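Local coordinates for protein Cyp101j2 (Sphingobium yanoikuyae, PDB 5KYO) that is a haem-containing cytochrome P450 monooxygenase, associated with hydroxylation of 1,8-cineole, at residues A[180-185]-A[270-275]; A[277-282]-A[387-392]. One frame throughout, in Å; residues are numbered along the deposited sequence. Where two conformers were deposited one is given.

Overall arrangement
Both contacts are buried in the core of a single chain, with centres about 11 Å apart, and both use helix 273-288. Contact 1 takes the start of this helix and the short break before it, beside the haem, and sets them against helix 181-188. Contact 2 takes the next turns and pairs them with helix 382-399. Each interface is mainly apolar. Contact 1 differs in that a backbone carbonyl and the haem take part, whereas contact 2 joins two regular helices through methionine, leucine, valine and threonine side chains. The two contacts meet where Leu180 packs on Leu279 and Val392, and where Glu388 lies against Val275 and Ile184.

Contact 1. Residues A[180-185]-A[270-275]; sequences LPVRIF and GGLDTV. With HEM (protoporphyrin IX containing Fe), chain G.
Gly271 meets Pro181 through its carbonyl: Gly271 O lies 3.4 Å from Pro181 CB. On its haem side, with no side chain in the way, Gly271 CA comes to 3.3 Å from HEM C2C. Leu272 is at the N-cap position of helix 273-288. Its CG is anti to the backbone N (chi1 -175°), and with chi2 near 47° this brings CD1 to the proline ring, 3.7 Å from Pro181 CB. The leucine lies across the ring. The same methyl also touches Val182 CG2. Thr274 faces the haem instead, its CB 3.4 Å from HEM C3B. Its hydroxyl donates to Gly270 O (OG1 to O 2.7 Å), tilted 26° from the carbonyl plane, and so bridges the break in the helix. Gly-Gly-Leu-Asp-Thr fits the glycine-rich, acid-alcohol motif of the P450 I-helix, which in relatives serves oxygen activation. Val275 CG1 is 4.3 Å from Pro181 CG, while CG2 meets the haem. Helix 181-188 packs on the break, with Ile184 also touching helix 149-164 and Phe185 touching helix 257-270. Helix 196-206 covers Val182 and Leu272, and helix 382-399 reaches Val275 through Glu388.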
loop_
_atom_site.group_PDB
_atom_site.type_symbol
_atom_site.label_atom_id
_atom_site.label_comp_id
_atom_site.label_asym_id
_atom_site.label_seq_id
_atom_site.Cartn_x
_atom_site.Cartn_y
_atom_site.Cartn_z
ATOM N N LEU A 180 -2.208 -8.743 -11.769
ATOM C CA LEU A 180 -1.629 -7.532 -12.351
ATOM C C LEU A 180 -0.207 -7.159 -11.857
ATOM O O LEU A 180 0.681 -6.913 -12.677
ATOM C CB LEU A 180 -2.574 -6.342 -12.106
ATOM C CG LEU A 180 -3.920 -6.357 -12.835
ATOM C CD1 LEU A 180 -4.803 -5.209 -12.341
ATOM C CD2 LEU A 180 -3.678 -6.255 -14.336
ATOM N N PRO A 181 0.010 -7.070 -10.528
ATOM C CA PRO A 181 1.224 -6.312 -10.162
ATOM C C PRO A 181 2.585 -6.969 -10.444
ATOM O O PRO A 181 3.560 -6.236 -10.661
ATOM C CB PRO A 181 1.068 -6.095 -8.649
ATOM C CG PRO A 181 -0.406 -6.231 -8.386
ATOM C CD PRO A 181 -0.895 -7.262 -9.371
ATOM N N VAL A 182 2.677 -8.290 -10.402
ATOM C CA VAL A 182 3.976 -8.911 -10.616
ATOM C C VAL A 182 4.318 -8.776 -12.092
ATOM O O VAL A 182 5.444 -8.402 -12.454
ATOM C CB VAL A 182 4.008 -10.382 -10.169
ATOM C CG1 VAL A 182 5.467 -10.877 -10.133
ATOM C CG2 VAL A 182 3.442 -10.499 -8.783
ATOM N N ARG A 183 3.337 -9.036 -12.945
ATOM C CA ARG A 183 3.507 -8.843 -14.383
ATOM C C ARG A 183 3.919 -7.409 -14.742
ATOM O O ARG A 183 4.745 -7.210 -15.616
ATOM C CB ARG A 183 2.219 -9.212 -15.135
ATOM C CG ARG A 183 1.899 -10.695 -15.157
ATOM C CD ARG A 183 0.752 -10.954 -16.131
ATOM N NE ARG A 183 0.538 -12.369 -16.408
ATOM C CZ ARG A 183 -0.231 -13.168 -15.677
ATOM N NH1 ARG A 183 -0.859 -12.690 -14.601
ATOM N NH2 ARG A 183 -0.360 -14.446 -16.016
ATOM N N ILE A 184 3.353 -6.414 -14.074
ATOM C CA ILE A 184 3.721 -5.028 -14.362
ATOM C C ILE A 184 5.149 -4.731 -13.877
ATOM O O ILE A 184 5.933 -4.077 -14.573
ATOM C CB ILE A 184 2.746 -4.055 -13.714
ATOM C CG1 ILE A 184 1.365 -4.200 -14.366
ATOM C CG2 ILE A 184 3.251 -2.597 -13.812
ATOM C CD1 ILE A 184 0.229 -3.508 -13.565
ATOM N N PHE A 185 5.461 -5.187 -12.669
ATOM C CA PHE A 185 6.821 -5.063 -12.153
ATOM C C PHE A 185 7.830 -5.658 -13.133
ATOM O O PHE A 185 8.883 -5.061 -13.407
ATOM C CB PHE A 185 6.940 -5.739 -10.792
ATOM C CG PHE A 185 8.360 -5.870 -10.314
ATOM C CD1 PHE A 185 8.995 -4.803 -9.688
ATOM C CD2 PHE A 185 9.066 -7.042 -10.519
ATOM C CE1 PHE A 185 10.320 -4.920 -9.254
ATOM C CE2 PHE A 185 10.392 -7.158 -10.089
ATOM C CZ PHE A 185 11.002 -6.097 -9.457
ATOM N N GLY A 270 6.200 -3.527 -2.681
ATOM C CA GLY A 270 5.563 -2.259 -2.357
ATOM C C GLY A 270 4.312 -1.970 -3.171
ATOM O O GLY A 270 3.413 -1.252 -2.723
ATOM N N GLY A 271 4.254 -2.533 -4.369
ATOM C CA GLY A 271 3.139 -2.293 -5.271
ATOM C C GLY A 271 2.286 -3.521 -5.504
ATOM O O GLY A 271 1.473 -3.552 -6.436
ATOM N N LEU A 272 2.465 -4.537 -4.666
ATOM C CA LEU A 272 1.660 -5.757 -4.780
ATOM C C LEU A 272 0.362 -5.674 -3.944
ATOM O O LEU A 272 -0.688 -5.344 -4.480
ATOM C CB LEU A 272 2.506 -6.981 -4.393
ATOM C CG LEU A 272 1.917 -8.391 -4.541
ATOM C CD1 LEU A 272 1.240 -8.590 -5.881
ATOM C CD2 LEU A 272 3.018 -9.438 -4.352
ATOM N N ASP A 273 0.415 -5.965 -2.649
ATOM C CA ASP A 273 -0.832 -5.967 -1.851
ATOM C C ASP A 273 -1.546 -4.606 -1.848
ATOM O O ASP A 273 -2.783 -4.570 -1.837
ATOM C CB ASP A 273 -0.549 -6.412 -0.410
ATOM C CG ASP A 273 -0.282 -7.906 -0.300
ATOM O OD1 ASP A 273 -0.424 -8.622 -1.316
ATOM O OD2 ASP A 273 0.075 -8.368 0.807
ATOM N N THR A 274 -0.782 -3.509 -1.830
ATOM C CA THR A 274 -1.346 -2.154 -1.962
ATOM C C THR A 274 -2.303 -2.031 -3.167
ATOM O O THR A 274 -3.477 -1.705 -3.018
ATOM C CB THR A 274 -0.234 -1.057 -2.111
ATOM O OG1 THR A 274 0.717 -1.444 -3.115
ATOM C CG2 THR A 274 0.506 -0.790 -0.806
ATOM N N VAL A 275 -1.798 -2.290 -4.361
ATOM C CA VAL A 275 -2.611 -2.171 -5.580
ATOM C C VAL A 275 -3.763 -3.184 -5.616
ATOM O O VAL A 275 -4.915 -2.829 -5.963
ATOM C CB VAL A 275 -1.711 -2.332 -6.828
ATOM C CG1 VAL A 275 -2.540 -2.525 -8.095
ATOM C CG2 VAL A 275 -0.787 -1.127 -6.938
HETATM C CHA HEM G . 5.930 3.739 0.179
HETATM C CHB HEM G . 1.111 3.243 -0.156
HETATM C CHC HEM G . 1.642 1.545 -4.708
HETATM C CHD HEM G . 6.397 1.164 -3.972
HETATM C C1A HEM G . 4.594 3.830 0.488
HETATM C C2A HEM G . 4.006 4.425 1.682
HETATM C C3A HEM G . 2.667 4.267 1.588
HETATM C C4A HEM G . 2.363 3.590 0.336
HETATM C CMA HEM G . 1.623 4.761 2.621
HETATM C CAA HEM G . 4.740 5.119 2.865
HETATM C CBA HEM G . 5.302 4.119 3.872
HETATM C CGA HEM G . 5.905 4.845 5.052
HETATM O O1A HEM G . 5.163 5.576 5.768
HETATM O O2A HEM G . 7.131 4.694 5.297
HETATM C C1B HEM G . 0.839 2.789 -1.442
HETATM C C2B HEM G . -0.482 2.653 -2.050
HETATM C C3B HEM G . -0.325 2.175 -3.302
HETATM C C4B HEM G . 1.088 1.999 -3.527
HETATM C CMB HEM G . -1.834 2.994 -1.372
HETATM C CAB HEM G . -1.380 1.846 -4.400
HETATM C CBB HEM G . -2.691 2.092 -4.332
HETATM C C1C HEM G . 2.980 1.327 -4.917
HETATM C C2C HEM G . 3.587 0.893 -6.161
HETATM C C3C HEM G . 4.906 0.776 -5.948
HETATM C C4C HEM G . 5.167 1.155 -4.572
HETATM C CMC HEM G . 2.776 0.609 -7.443
HETATM C CAC HEM G . 6.042 0.357 -6.896
HETATM C CBC HEM G . 5.925 0.172 -8.213
HETATM C C1D HEM G . 6.718 1.779 -2.783
HETATM C C2D HEM G . 8.045 1.829 -2.192
HETATM C C3D HEM G . 7.878 2.641 -0.928
HETATM C C4D HEM G . 6.486 2.996 -0.843
HETATM C CMD HEM G . 9.406 1.251 -2.667
HETATM C CAD HEM G . 9.001 2.982 0.076
HETATM C CBD HEM G . 9.438 4.441 -0.061
HETATM C CGD HEM G . 10.539 4.710 0.950
HETATM O O1D HEM G . 11.603 5.270 0.584
HETATM O O2D HEM G . 10.343 4.331 2.133
HETATM N NA HEM G . 3.558 3.340 -0.305
HETATM N NB HEM G . 1.760 2.375 -2.381
HETATM N NC HEM G . 3.969 1.489 -3.975
HETATM N ND HEM G . 5.840 2.463 -1.955
HETATM FE FE HEM G . 3.790 2.580 -2.210
#

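Contact 2. Residues A[277-282]-A[387-392]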
loop_
_atom_site.group_PDB
_atom_site.type_symbol
_atom_site.label_atom_id
_atom_site.label_comp_id
_atom_site.label_asym_id
_atom_site.label_seq_id
_atom_site.Cartn_x
_atom_site.Cartn_y
_atom_site.Cartn_z
ATOM N N ASN A 277 -5.281 -4.633 -3.046
ATOM C CA ASN A 277 -6.265 -4.260 -2.030
ATOM C C ASN A 277 -7.008 -2.987 -2.419
ATOM O O ASN A 277 -8.223 -2.886 -2.219
ATOM C CB ASN A 277 -5.584 -4.111 -0.676
ATOM C CG ASN A 277 -5.160 -5.434 -0.117
ATOM O OD1 ASN A 277 -4.599 -5.526 0.980
ATOM N ND2 ASN A 277 -5.422 -6.491 -0.878
ATOM N N MET A 278 -6.295 -2.032 -3.019
ATOM C CA MET A 278 -6.955 -0.798 -3.458
ATOM C C MET A 278 -7.994 -1.118 -4.523
ATOM O O MET A 278 -9.120 -0.630 -4.466
ATOM C CB MET A 278 -5.950 0.225 -4.009
ATOM C CG MET A 278 -6.583 1.510 -4.554
ATOM S SD MET A 278 -7.553 2.479 -3.341
ATOM C CE MET A 278 -6.232 3.008 -2.228
ATOM N N LEU A 279 -7.612 -1.929 -5.502
ATOM C CA LEU A 279 -8.556 -2.352 -6.543
ATOM C C LEU A 279 -9.738 -3.094 -5.947
ATOM O O LEU A 279 -10.874 -2.981 -6.445
ATOM C CB LEU A 279 -7.870 -3.240 -7.595
ATOM C CG LEU A 279 -6.896 -2.578 -8.554
ATOM C CD1 LEU A 279 -6.009 -3.636 -9.198
ATOM C CD2 LEU A 279 -7.684 -1.825 -9.629
ATOM N N GLY A 280 -9.481 -3.867 -4.896
ATOM C CA GLY A 280 -10.559 -4.539 -4.189
ATOM C C GLY A 280 -11.579 -3.584 -3.611
ATOM O O GLY A 280 -12.778 -3.789 -3.787
ATOM N N PHE A 281 -11.121 -2.549 -2.899
ATOM C CA PHE A 281 -12.042 -1.565 -2.327
ATOM C C PHE A 281 -12.777 -0.803 -3.427
ATOM O O PHE A 281 -13.973 -0.557 -3.325
ATOM C CB PHE A 281 -11.305 -0.577 -1.427
ATOM C CG PHE A 281 -11.099 -1.064 -0.013
ATOM C CD1 PHE A 281 -12.133 -1.017 0.917
ATOM C CD2 PHE A 281 -9.844 -1.505 0.408
ATOM C CE1 PHE A 281 -11.937 -1.436 2.232
ATOM C CE2 PHE A 281 -9.638 -1.933 1.721
ATOM C CZ PHE A 281 -10.690 -1.893 2.638
ATOM N N THR A 282 -12.045 -0.460 -4.487
ATOM C CA THR A 282 -12.612 0.307 -5.593
ATOM C C THR A 282 -13.753 -0.455 -6.240
ATOM O O THR A 282 -14.886 0.059 -6.329
ATOM C CB THR A 282 -11.551 0.643 -6.655
ATOM O OG1 THR A 282 -10.534 1.460 -6.062
ATOM C CG2 THR A 282 -12.176 1.400 -7.830
ATOM N N MET A 387 -1.907 5.370 -12.685
ATOM C CA MET A 387 -1.957 4.902 -14.082
ATOM C C MET A 387 -2.689 3.568 -14.185
ATOM O O MET A 387 -3.536 3.399 -15.066
ATOM C CB MET A 387 -0.565 4.768 -14.720
ATOM C CG MET A 387 -0.562 3.910 -16.021
ATOM S SD MET A 387 1.128 3.421 -16.520
ATOM C CE MET A 387 1.814 5.044 -16.845
ATOM N N GLU A 388 -2.363 2.637 -13.285
ATOM C CA GLU A 388 -3.033 1.336 -13.219
ATOM C C GLU A 388 -4.547 1.475 -12.994
ATOM O O GLU A 388 -5.326 0.865 -13.697
ATOM C CB GLU A 388 -2.454 0.471 -12.098
ATOM C CG GLU A 388 -1.054 -0.054 -12.331
ATOM C CD GLU A 388 -0.458 -0.592 -11.045
ATOM O OE1 GLU A 388 -1.089 -0.389 -9.987
ATOM O OE2 GLU A 388 0.618 -1.217 -11.080
ATOM N N MET A 389 -4.937 2.285 -12.015
ATOM C CA MET A 389 -6.351 2.498 -11.703
ATOM C C MET A 389 -7.126 3.021 -12.905
ATOM O O MET A 389 -8.212 2.541 -13.203
ATOM C CB MET A 389 -6.494 3.474 -10.534
ATOM C CG MET A 389 -7.930 3.688 -10.087
ATOM S SD MET A 389 -8.735 2.148 -9.616
ATOM C CE MET A 389 -7.591 1.531 -8.381
ATOM N N LYS A 390 -6.545 4.003 -13.590
ATOM C CA LYS A 390 -7.172 4.608 -14.751
ATOM C C LYS A 390 -7.421 3.603 -15.867
ATOM O O LYS A 390 -8.523 3.536 -16.438
ATOM C CB LYS A 390 -6.310 5.758 -15.281
ATOM C CG LYS A 390 -7.011 6.592 -16.343
ATOM C CD LYS A 390 -6.066 7.637 -16.913
ATOM C CE LYS A 390 -4.904 6.989 -17.652
ATOM N NZ LYS A 390 -4.052 8.011 -18.315
ATOM N N VAL A 391 -6.398 2.829 -16.198
ATOM C CA VAL A 391 -6.532 1.864 -17.286
ATOM C C VAL A 391 -7.555 0.805 -16.900
ATOM O O VAL A 391 -8.377 0.369 -17.722
ATOM C CB VAL A 391 -5.178 1.197 -17.628
ATOM C CG1 VAL A 391 -5.376 0.121 -18.675
ATOM C CG2 VAL A 391 -4.209 2.242 -18.121
ATOM N N VAL A 392 -7.532 0.411 -15.630
ATOM C CA VAL A 392 -8.405 -0.660 -15.195
ATOM C C VAL A 392 -9.858 -0.204 -15.248
ATOM O O VAL A 392 -10.718 -0.931 -15.739
ATOM C CB VAL A 392 -8.050 -1.159 -13.766
ATOM C CG1 VAL A 392 -9.197 -1.969 -13.172
ATOM C CG2 VAL A 392 -6.760 -1.997 -13.811
#
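Leu279 and Met389 sit on helical segments, 277-282 and 387-392, that run in roughly the same direction, at 40° to each other with axes 11.4 Å apart; theirs are the nearest CA atoms, 7.4 Å apart. Met389 carries much of the packing. It was modelled in two conformers, and the contacts of its sulfur and methyl hold for one of them. There CG is anti to the backbone N (chi1 -176°), and the chain bends at chi2 and chi3. The bends bring CE in among Met278, Leu279 and Thr282. Met389 CE lies 3.6 Å from Leu279 CD2, and the two side chains lie antiparallel, side by side. Met278 comes in crosswise, with its CG 4.0 Å from Met389 CE. Leu279 CD2 also reaches the other helix one turn on, 3.9 Å from Val392 CG1. These are the C-terminal half of the I-helix (273-288) and the L-helix (382-399) of the P450 fold, two members of its conserved helical core. Met278 also touches the haem, so the packing reaches the cofactor. Thr282 lies alongside Met389, with its CG2 3.9 Å from SD and its OG1 3.7 Å from CE. The hydroxyl turns back to its own helix and donates to Met278 O, OG1 to O 3.0 Å, from above the carbonyl plane. Met278 O takes the backbone N of Thr282 as well, so two donors from one residue grip it. With an alanine here, Met278 O would probably lose its second donor, and the end of Met389 would be likely to turn more freely beside the gap. Helix 303-313 borders the same interface: Phe310 touches Thr282, Phe311 touches Met278, and Leu307 touches Met389.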